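Sorbitol-6-phosphate dehydrogenase (Erwinia amylovora CFBP1430, PDB 5O3Z) probably catalyses the NAD-dependent interconversion of sorbitol 6-phosphate and fructose 6-phosphate, as a member of the short-chain dehydrogenase/reductase family. Local coordinates at residues Gln142-Ser147 with Val183-Leu188; Gly189-Ser194 with Arg227-Gln232; Ala36-Ser41 with Gly61-Ala66. One frame throughout, in Å; residues are numbered along the deposited sequence.

Contact 1. Residues Gln142-Ser147 with Val183-Leu188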
loop_
_atom_site.group_PDB
_atom_site.type_symbol
_atom_site.label_atom_id
_atom_site.label_comp_id
_atom_site.label_asym_id
_atom_site.label_seq_id
_atom_site.Cartn_x
_atom_site.Cartn_y
_atom_site.Cartn_z
ATOM N N GLN A 142 10.309 14.803 6.967
ATOM C CA GLN A 142 10.260 14.157 8.276
ATOM C C GLN A 142 11.076 12.881 8.397
ATOM O O GLN A 142 10.975 11.977 7.572
ATOM C CB GLN A 142 8.801 13.762 8.587
ATOM C CG GLN A 142 8.549 13.385 10.051
ATOM C CD GLN A 142 7.413 12.329 10.260
ATOM O OE1 GLN A 142 6.919 11.690 9.310
ATOM N NE2 GLN A 142 7.076 12.086 11.542
ATOM N N ILE A 143 11.803 12.724 9.468
ATOM C CA ILE A 143 12.452 11.433 9.782
ATOM C C ILE A 143 11.394 10.506 10.411
ATOM O O ILE A 143 10.818 10.848 11.415
ATOM C CB ILE A 143 13.622 11.619 10.730
ATOM C CG1 ILE A 143 14.633 12.653 10.165
ATOM C CG2 ILE A 143 14.288 10.302 10.988
ATOM C CD1 ILE A 143 14.958 12.490 8.646
ATOM N N ASN A 144 11.117 9.363 9.760
ATOM C CA ASN A 144 10.102 8.449 10.176
ATOM C C ASN A 144 10.861 7.112 10.236
ATOM O O ASN A 144 12.118 7.097 10.359
ATOM C CB ASN A 144 8.900 8.584 9.208
ATOM C CG ASN A 144 7.585 8.012 9.776
ATOM O OD1 ASN A 144 7.514 6.858 10.224
ATOM N ND2 ASN A 144 6.564 8.816 9.725
ATOM N N SER A 145 10.149 6.008 10.086
ATOM C CA SER A 145 10.589 4.725 10.526
ATOM C C SER A 145 9.847 3.703 9.674
ATOM O O SER A 145 8.728 3.968 9.217
ATOM C CB SER A 145 10.222 4.512 11.975
ATOM O OG SER A 145 10.519 3.182 12.450
ATOM N N LYS A 146 10.414 2.526 9.535
ATOM C CA LYS A 146 9.624 1.421 8.985
ATOM C C LYS A 146 8.397 1.092 9.871
ATOM O O LYS A 146 7.373 0.612 9.382
ATOM C CB LYS A 146 10.513 0.220 8.752
ATOM C CG LYS A 146 11.073 -0.397 9.984
ATOM C CD LYS A 146 11.809 -1.655 9.588
ATOM C CE LYS A 146 12.764 -2.144 10.644
ATOM N NZ LYS A 146 12.018 -2.986 11.618
ATOM N N SER A 147 8.457 1.445 11.144
ATOM C CA SER A 147 7.339 1.344 12.030
ATOM C C SER A 147 6.197 2.273 11.663
ATOM O O SER A 147 5.139 2.092 12.218
ATOM C CB SER A 147 7.782 1.519 13.498
ATOM O OG SER A 147 8.738 0.545 13.860
ATOM N N VAL A 183 6.681 17.771 0.531
ATOM C CA VAL A 183 6.684 17.205 1.881
ATOM C C VAL A 183 6.811 15.693 1.726
ATOM O O VAL A 183 6.006 15.096 0.968
ATOM C CB VAL A 183 5.347 17.491 2.562
ATOM C CG1 VAL A 183 5.408 17.128 4.089
ATOM C CG2 VAL A 183 4.906 18.937 2.336
ATOM N N HIS A 184 7.769 15.112 2.413
ATOM C CA HIS A 184 8.070 13.673 2.453
ATOM C C HIS A 184 8.358 13.174 3.807
ATOM O O HIS A 184 8.830 13.932 4.668
ATOM C CB HIS A 184 9.290 13.354 1.610
ATOM C CG HIS A 184 9.159 13.765 0.188
ATOM N ND1 HIS A 184 8.290 13.115 -0.685
ATOM C CD2 HIS A 184 9.727 14.787 -0.513
ATOM C CE1 HIS A 184 8.309 13.748 -1.853
ATOM N NE2 HIS A 184 9.184 14.762 -1.784
ATOM N N SER A 185 8.103 11.875 4.013
ATOM C CA SER A 185 8.501 11.185 5.199
ATOM C C SER A 185 9.496 10.117 4.772
ATOM O O SER A 185 9.275 9.377 3.761
ATOM C CB SER A 185 7.267 10.588 5.893
ATOM O OG SER A 185 6.522 11.580 6.604
ATOM N N LEU A 186 10.590 10.013 5.512
ATOM C CA LEU A 186 11.622 9.039 5.211
ATOM C C LEU A 186 11.502 7.892 6.122
ATOM O O LEU A 186 11.636 8.057 7.325
ATOM C CB LEU A 186 13.054 9.641 5.356
ATOM C CG LEU A 186 13.459 10.832 4.514
ATOM C CD1 LEU A 186 14.993 11.041 4.553
ATOM C CD2 LEU A 186 12.935 10.685 3.068
ATOM N N MET A 187 11.232 6.695 5.581
ATOM C CA MET A 187 10.962 5.581 6.409
ATOM C C MET A 187 12.215 4.799 6.661
ATOM O O MET A 187 12.573 3.877 5.940
ATOM C CB MET A 187 9.776 4.748 5.820
ATOM C CG MET A 187 8.746 5.584 5.065
ATOM S SD MET A 187 7.883 6.804 6.098
ATOM C CE MET A 187 6.878 5.733 7.164
ATOM N N LEU A 188 12.915 5.107 7.727
ATOM C CA LEU A 188 14.214 4.466 7.975
ATOM C C LEU A 188 14.126 3.086 8.482
ATOM O O LEU A 188 13.235 2.747 9.262
ATOM C CB LEU A 188 15.021 5.275 9.004
ATOM C CG LEU A 188 15.191 6.757 8.623
ATOM C CD1 LEU A 188 16.128 7.404 9.604
ATOM C CD2 LEU A 188 15.597 7.071 7.194
#
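Q142 and the strand 183-188 meet through both backbone and side chain. Q142 N gives its hydrogen to H184 O over 2.9 Å, nearly straight at 170°, and Q142 O takes L186 N at 2.9 Å. With CG anti to the backbone N (chi1 -166°) and the rest of the chain extended, the carboxamide reaches S185, whose hydroxyl donates to Q142 OE1; OG and OE1 are 2.7 Å apart, in the plane of the carbonyl. N144 ND2 bonds the same oxygen from well above that plane, at 2.9 Å from Q142 OE1, so two donors grip a buried acceptor and limit the rotation of the amide. S185 OG is also hydrogen-bonded to T169 OG1 of helix 156-176, its strongest polar partner, which helps to position it. I143 points to the other face of the sheet, where its CG2 packs 3.7 Å from L188 CD1 and its CD1 lies by L186; helix 231-242 covers both leucines through V234, V237 and L238. These strands are neighbours in the parallel Rossmann sheet, joined by the crossover helix 156-176, which lies over the face of Q142, N144 and M187. N144 N bonds L186 O at 2.8 Å, while the return bond from L188 N to N144 O is long and weak. The side chain of N144 runs alongside that of M187, pointing the same way, and the methyl CE comes 3.3 Å from N144 OD1; that oxygen also accepts from S145 N, and ND2 reaches K162 O. S145 closes an ST turn through OG and S147 N, and touches Y158; its place is consistent with the active-site serine of this family. K146 N then bonds L188 O at 2.8 Å, while its side chain leads off toward N190 and Q260.

Contact 2. Residues Gly189-Ser194 with Arg227-Gln232; sequences GNLLKS and RGCDYQ
C229 N donates to N190 O over 2.8 Å with an N-H...O angle of 156°, tilted somewhat from the carbonyl plane, and this bond joins the loop after strand 182-188 to the approach of helix 231-242. N190 O also receives a weak bond from L192 N, which closes an inverse gamma turn centred on L191. Overlapping it is a type I turn from L191 to S194, held by S194 N on L191 O at 2.9 Å. A second polar pair is loose: S194 OG and Y231 OH lie 3.5 Å apart, a weak and unsettled bond, since L191 O is also within reach of the serine. Alongside, L191 CA aims its hydrogen almost straight (171°) at C229 O, 3.5 Å from the CA.

The apolar groups fill in around this frame. L191 CD2 rests 3.8 Å from C229 SG, and L191 CD1 meets the edge of the Y231 ring near CE1. C229 holds SG anti to its backbone N (chi1 -177°), beside its own carbonyl carbon, where L191 CD2 meets it; its CB lies 3.4 Å from N190 O. L192 CD1 presses on G228 CA at 3.5 Å, tighter than usual carbon contact and possible because G228 brings bare backbone there. Outside the pair, Y231 meets the ring of F21, L192 and N190 pack on helix 215-220, and Y248 of the second subunit packs on C229 and bonds R227 O. In this family the region after the sixth strand commonly lines the substrate pocket. With one firm hydrogen bond and otherwise mostly methyl, sulfur and ring-edge contacts, the join probably depends on shape more than on polar pairing.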
loop_
_atom_site.group_PDB
_atom_site.type_symbol
_atom_site.label_atom_id
_atom_site.label_comp_id
_atom_site.label_asym_id
_atom_site.label_seq_id
_atom_site.Cartn_x
_atom_site.Cartn_y
_atom_site.Cartn_z
ATOM N N GLY A 189 15.085 2.230 8.093
ATOM C CA GLY A 189 15.274 0.970 8.771
ATOM C C GLY A 189 16.019 1.243 10.075
ATOM O O GLY A 189 16.080 2.384 10.524
ATOM N N ASN A 190 16.624 0.214 10.629
ATOM C CA ASN A 190 17.233 0.254 11.940
ATOM C C ASN A 190 18.652 0.815 11.845
ATOM O O ASN A 190 19.440 0.365 11.005
ATOM C CB ASN A 190 17.323 -1.156 12.531
ATOM C CG ASN A 190 15.967 -1.801 12.787
ATOM O OD1 ASN A 190 15.134 -1.253 13.523
ATOM N ND2 ASN A 190 15.793 -3.042 12.296
ATOM N N LEU A 191 18.964 1.811 12.676
ATOM C CA LEU A 191 20.296 2.453 12.716
ATOM C C LEU A 191 21.100 1.694 13.760
ATOM O O LEU A 191 21.261 2.128 14.912
ATOM C CB LEU A 191 20.122 3.906 13.057
ATOM C CG LEU A 191 19.060 4.629 12.229
ATOM C CD1 LEU A 191 18.631 5.890 12.944
ATOM C CD2 LEU A 191 19.641 4.999 10.892
ATOM N N LEU A 192 21.577 0.517 13.362
ATOM C CA LEU A 192 22.113 -0.490 14.299
ATOM C C LEU A 192 23.334 -0.004 15.116
ATOM O O LEU A 192 23.548 -0.438 16.250
ATOM C CB LEU A 192 22.472 -1.768 13.540
ATOM C CG LEU A 192 21.379 -2.497 12.770
ATOM C CD1 LEU A 192 21.956 -3.612 11.895
ATOM C CD2 LEU A 192 20.356 -3.062 13.732
ATOM N N LYS A 193 24.109 0.890 14.522
ATOM C CA LYS A 193 25.281 1.489 15.165
ATOM C C LYS A 193 24.997 2.837 15.811
ATOM O O LYS A 193 25.919 3.547 16.204
ATOM C CB LYS A 193 26.385 1.620 14.129
ATOM C CG LYS A 193 27.003 0.265 13.817
ATOM C CD LYS A 193 27.771 0.316 12.503
ATOM C CE LYS A 193 27.622 -0.987 11.720
ATOM N NZ LYS A 193 28.259 -0.885 10.381
ATOM N N SER A 194 23.727 3.195 15.937
ATOM C CA SER A 194 23.349 4.285 16.792
ATOM C C SER A 194 23.697 3.966 18.224
ATOM O O SER A 194 23.614 2.827 18.639
ATOM C CB SER A 194 21.860 4.507 16.732
ATOM O OG SER A 194 21.533 5.091 15.496
ATOM N N ARG A 227 22.482 -5.461 5.710
ATOM C CA ARG A 227 23.198 -4.271 6.217
ATOM C C ARG A 227 22.187 -3.510 7.054
ATOM O O ARG A 227 21.022 -3.520 6.693
ATOM C CB ARG A 227 23.643 -3.460 4.977
ATOM C CG ARG A 227 24.397 -2.199 5.226
ATOM C CD ARG A 227 25.314 -1.774 4.079
ATOM N NE ARG A 227 24.698 -1.029 2.989
ATOM C CZ ARG A 227 24.425 -1.504 1.757
ATOM N NH1 ARG A 227 24.698 -2.765 1.443
ATOM N NH2 ARG A 227 23.872 -0.705 0.827
ATOM N N GLY A 228 22.616 -2.881 8.153
ATOM C CA GLY A 228 21.781 -1.919 8.867
ATOM C C GLY A 228 21.729 -0.575 8.191
ATOM O O GLY A 228 22.466 -0.307 7.230
ATOM N N CYS A 229 20.849 0.308 8.631
ATOM C CA CYS A 229 20.754 1.602 7.975
ATOM C C CYS A 229 21.858 2.491 8.519
ATOM O O CYS A 229 22.082 2.558 9.703
ATOM C CB CYS A 229 19.381 2.261 8.168
ATOM S SG CYS A 229 19.103 3.836 7.343
ATOM N N ASP A 230 22.513 3.239 7.684
ATOM C CA ASP A 230 23.447 4.180 8.281
ATOM C C ASP A 230 23.120 5.631 7.990
ATOM O O ASP A 230 22.254 5.970 7.180
ATOM C CB ASP A 230 24.916 3.741 8.016
ATOM C CG ASP A 230 25.370 3.991 6.582
ATOM O OD1 ASP A 230 24.655 4.708 5.856
ATOM O OD2 ASP A 230 26.476 3.508 6.186
ATOM N N TYR A 231 23.802 6.527 8.691
ATOM C CA TYR A 231 23.403 7.932 8.663
ATOM C C TYR A 231 23.600 8.525 7.309
ATOM O O TYR A 231 22.897 9.484 6.887
ATOM C CB TYR A 231 24.195 8.771 9.719
ATOM C CG TYR A 231 23.972 8.505 11.215
ATOM C CD1 TYR A 231 22.741 8.059 11.731
ATOM C CD2 TYR A 231 24.977 8.781 12.121
ATOM C CE1 TYR A 231 22.560 7.889 13.100
ATOM C CE2 TYR A 231 24.801 8.600 13.491
ATOM C CZ TYR A 231 23.593 8.148 13.973
ATOM O OH TYR A 231 23.425 7.975 15.323
ATOM N N GLN A 232 24.608 8.021 6.597
ATOM C CA GLN A 232 24.878 8.546 5.265
ATOM C C GLN A 232 23.758 8.197 4.257
ATOM O O GLN A 232 23.415 8.990 3.393
ATOM C CB GLN A 232 26.269 8.073 4.760
ATOM C CG GLN A 232 26.668 8.684 3.429
ATOM C CD GLN A 232 27.021 10.136 3.553
ATOM O OE1 GLN A 232 27.779 10.498 4.456
ATOM N NE2 GLN A 232 26.503 10.949 2.717
#

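Contact 3. Residues Ala36-Ser41 with Gly61-Ala66; sequences ADLNES and GFKVDA
K63 bends its side chain back over the turn of the other segment and donates NZ to L38 O, 2.7 Å away, in the carbonyl plane and on a lone pair. The kinks at chi2 (-99°) and chi4 bring the ammonium there, with the leucine side chain running beside it and L38 CD1 3.6 Å from NZ. E40 crosses the lysine stem at about a right angle, its CG 3.6 Å from K63 CB; the carboxylate and NZ do not meet, so this is aliphatic contact, not a salt bridge. Behind the lysine the two parallel strands are still paired: D37 N bonds F62 O at 3.0 Å. V64 N bonds D37 O at 3.0 Å but stands 64° above the carbonyl plane, away from its lone pairs, just past the end of strand 59-63. K63 CA and L38 CA add C-H...O contacts to D37 O and V64 O, respectively. On the side of A36 its methyl packs against V64 CG1 at 3.7 Å.

D37 OD1 accepts from N39 N at 3.0 Å, an Asx turn, and OD2 takes G15 N of the glycine-rich loop; an acid at the end of the second strand is consistent with preference for NAD, as in related short-chain dehydrogenases. N39 sits at the N-cap of helix 40-54, where OD1 receives S41 OG and, weakly, S41 N. D65 CB touches L38 CD1, and its carboxylate turns to T67. The contact thus spans the edge of the sheet: strand 59-63 is the outermost on this side within the chain, on the other flank of strand 32-37 A36 bonds V11 of strand 8-12 and G13 just past it, and L75, A78 and S71 of helix 69-83 lie over A36, F62 and V64.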
loop_
_atom_site.group_PDB
_atom_site.type_symbol
_atom_site.label_atom_id
_atom_site.label_comp_id
_atom_site.label_asym_id
_atom_site.label_seq_id
_atom_site.Cartn_x
_atom_site.Cartn_y
_atom_site.Cartn_z
ATOM N N ALA A 36 18.393 23.371 15.795
ATOM C CA ALA A 36 17.339 23.586 16.810
ATOM C C ALA A 36 17.250 22.362 17.723
ATOM O O ALA A 36 17.139 21.209 17.258
ATOM C CB ALA A 36 16.021 23.927 16.149
ATOM N N ASP A 37 17.335 22.561 19.037
ATOM C CA ASP A 37 17.299 21.419 19.917
ATOM C C ASP A 37 16.837 21.728 21.358
ATOM O O ASP A 37 16.947 22.859 21.848
ATOM C CB ASP A 37 18.689 20.774 19.908
ATOM C CG ASP A 37 18.675 19.336 20.302
ATOM O OD1 ASP A 37 18.815 19.108 21.544
ATOM O OD2 ASP A 37 18.547 18.427 19.373
ATOM N N LEU A 38 16.325 20.716 22.038
ATOM C CA LEU A 38 15.860 20.903 23.436
ATOM C C LEU A 38 17.093 21.328 24.268
ATOM O O LEU A 38 16.973 22.193 25.138
ATOM C CB LEU A 38 15.196 19.641 23.994
ATOM C CG LEU A 38 14.342 19.615 25.291
ATOM C CD1 LEU A 38 13.107 20.478 25.213
ATOM C CD2 LEU A 38 13.883 18.185 25.587
ATOM N N ASN A 39 18.261 20.750 23.946
ATOM C CA ASN A 39 19.524 21.097 24.570
ATOM C C ASN A 39 20.256 22.186 23.809
ATOM O O ASN A 39 20.952 21.902 22.822
ATOM C CB ASN A 39 20.419 19.873 24.711
ATOM C CG ASN A 39 21.648 20.162 25.550
ATOM O OD1 ASN A 39 22.218 21.229 25.494
ATOM N ND2 ASN A 39 22.060 19.192 26.301
ATOM N N GLU A 40 20.085 23.427 24.273
ATOM C CA GLU A 40 20.577 24.601 23.592
ATOM C C GLU A 40 22.108 24.634 23.501
ATOM O O GLU A 40 22.652 25.110 22.501
ATOM C CB GLU A 40 20.109 25.860 24.286
ATOM C CG GLU A 40 20.162 27.092 23.377
ATOM C CD GLU A 40 19.881 28.394 24.132
ATOM O OE1 GLU A 40 19.316 28.360 25.236
ATOM O OE2 GLU A 40 20.210 29.479 23.611
ATOM N N SER A 41 22.790 24.049 24.475
ATOM C CA SER A 41 24.254 24.085 24.456
ATOM C C SER A 41 24.764 23.127 23.348
ATOM O O SER A 41 25.702 23.486 22.648
ATOM C CB SER A 41 24.889 23.787 25.799
ATOM O OG SER A 41 24.960 22.414 26.022
ATOM N N GLY A 61 22.815 28.024 16.600
ATOM C CA GLY A 61 22.104 27.096 17.477
ATOM C C GLY A 61 20.893 27.778 18.120
ATOM O O GLY A 61 20.970 28.965 18.529
ATOM N N PHE A 62 19.791 27.045 18.239
ATOM C CA PHE A 62 18.541 27.571 18.843
ATOM C C PHE A 62 17.970 26.529 19.784
ATOM O O PHE A 62 18.151 25.353 19.551
ATOM C CB PHE A 62 17.494 27.840 17.799
ATOM C CG PHE A 62 17.889 28.868 16.790
ATOM C CD1 PHE A 62 18.753 28.520 15.752
ATOM C CD2 PHE A 62 17.366 30.150 16.814
ATOM C CE1 PHE A 62 19.098 29.430 14.795
ATOM C CE2 PHE A 62 17.757 31.089 15.874
ATOM C CZ PHE A 62 18.600 30.720 14.846
ATOM N N LYS A 63 17.334 26.980 20.880
ATOM C CA LYS A 63 16.605 26.127 21.780
ATOM C C LYS A 63 15.187 25.967 21.240
ATOM O O LYS A 63 14.550 26.922 20.803
ATOM C CB LYS A 63 16.538 26.753 23.184
ATOM C CG LYS A 63 16.413 25.748 24.319
ATOM C CD LYS A 63 14.980 25.591 24.789
ATOM C CE LYS A 63 14.905 24.994 26.201
ATOM N NZ LYS A 63 14.809 23.498 26.180
ATOM N N VAL A 64 14.701 24.736 21.254
ATOM C CA VAL A 64 13.244 24.525 21.003
ATOM C C VAL A 64 12.726 23.246 21.689
ATOM O O VAL A 64 13.440 22.250 21.832
ATOM C CB VAL A 64 12.862 24.537 19.498
ATOM C CG1 VAL A 64 13.430 23.299 18.773
ATOM C CG2 VAL A 64 11.347 24.624 19.352
ATOM N N ASP A 65 11.481 23.365 22.182
ATOM C CA ASP A 65 10.716 22.254 22.677
ATOM C C ASP A 65 9.669 22.122 21.625
ATOM O O ASP A 65 8.728 22.961 21.568
ATOM C CB ASP A 65 10.090 22.593 24.056
ATOM C CG ASP A 65 9.100 21.531 24.533
ATOM O OD1 ASP A 65 8.975 20.449 23.917
ATOM O OD2 ASP A 65 8.460 21.748 25.561
ATOM N N ALA A 66 9.828 21.129 20.748
ATOM C CA ALA A 66 8.921 21.072 19.605
ATOM C C ALA A 66 7.467 20.759 20.041
ATOM O O ALA A 66 6.558 21.069 19.321
ATOM C CB ALA A 66 9.405 20.111 18.496
#

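From the N terminus, contact 3 comes first: it closes the loop through helix 40-54 by pairing strands 32-37 and 59-63 at one side of the sheet. Well along the chain, contact 1 closes the loop through helix 156-176 by pairing strands 139-145 and 182-188. Contact 2 begins at the next residue and closes the excursion through helices 195-199, 201-208 and 215-220 onto the start of helix 231-242. The three follow in series; none nests or crosses. Contacts 1 and 3 share the sheet, their centres about 22 Å apart, whereas contacts 1 and 2 touch where K146 CE lies 3.6 Å from N190 ND2.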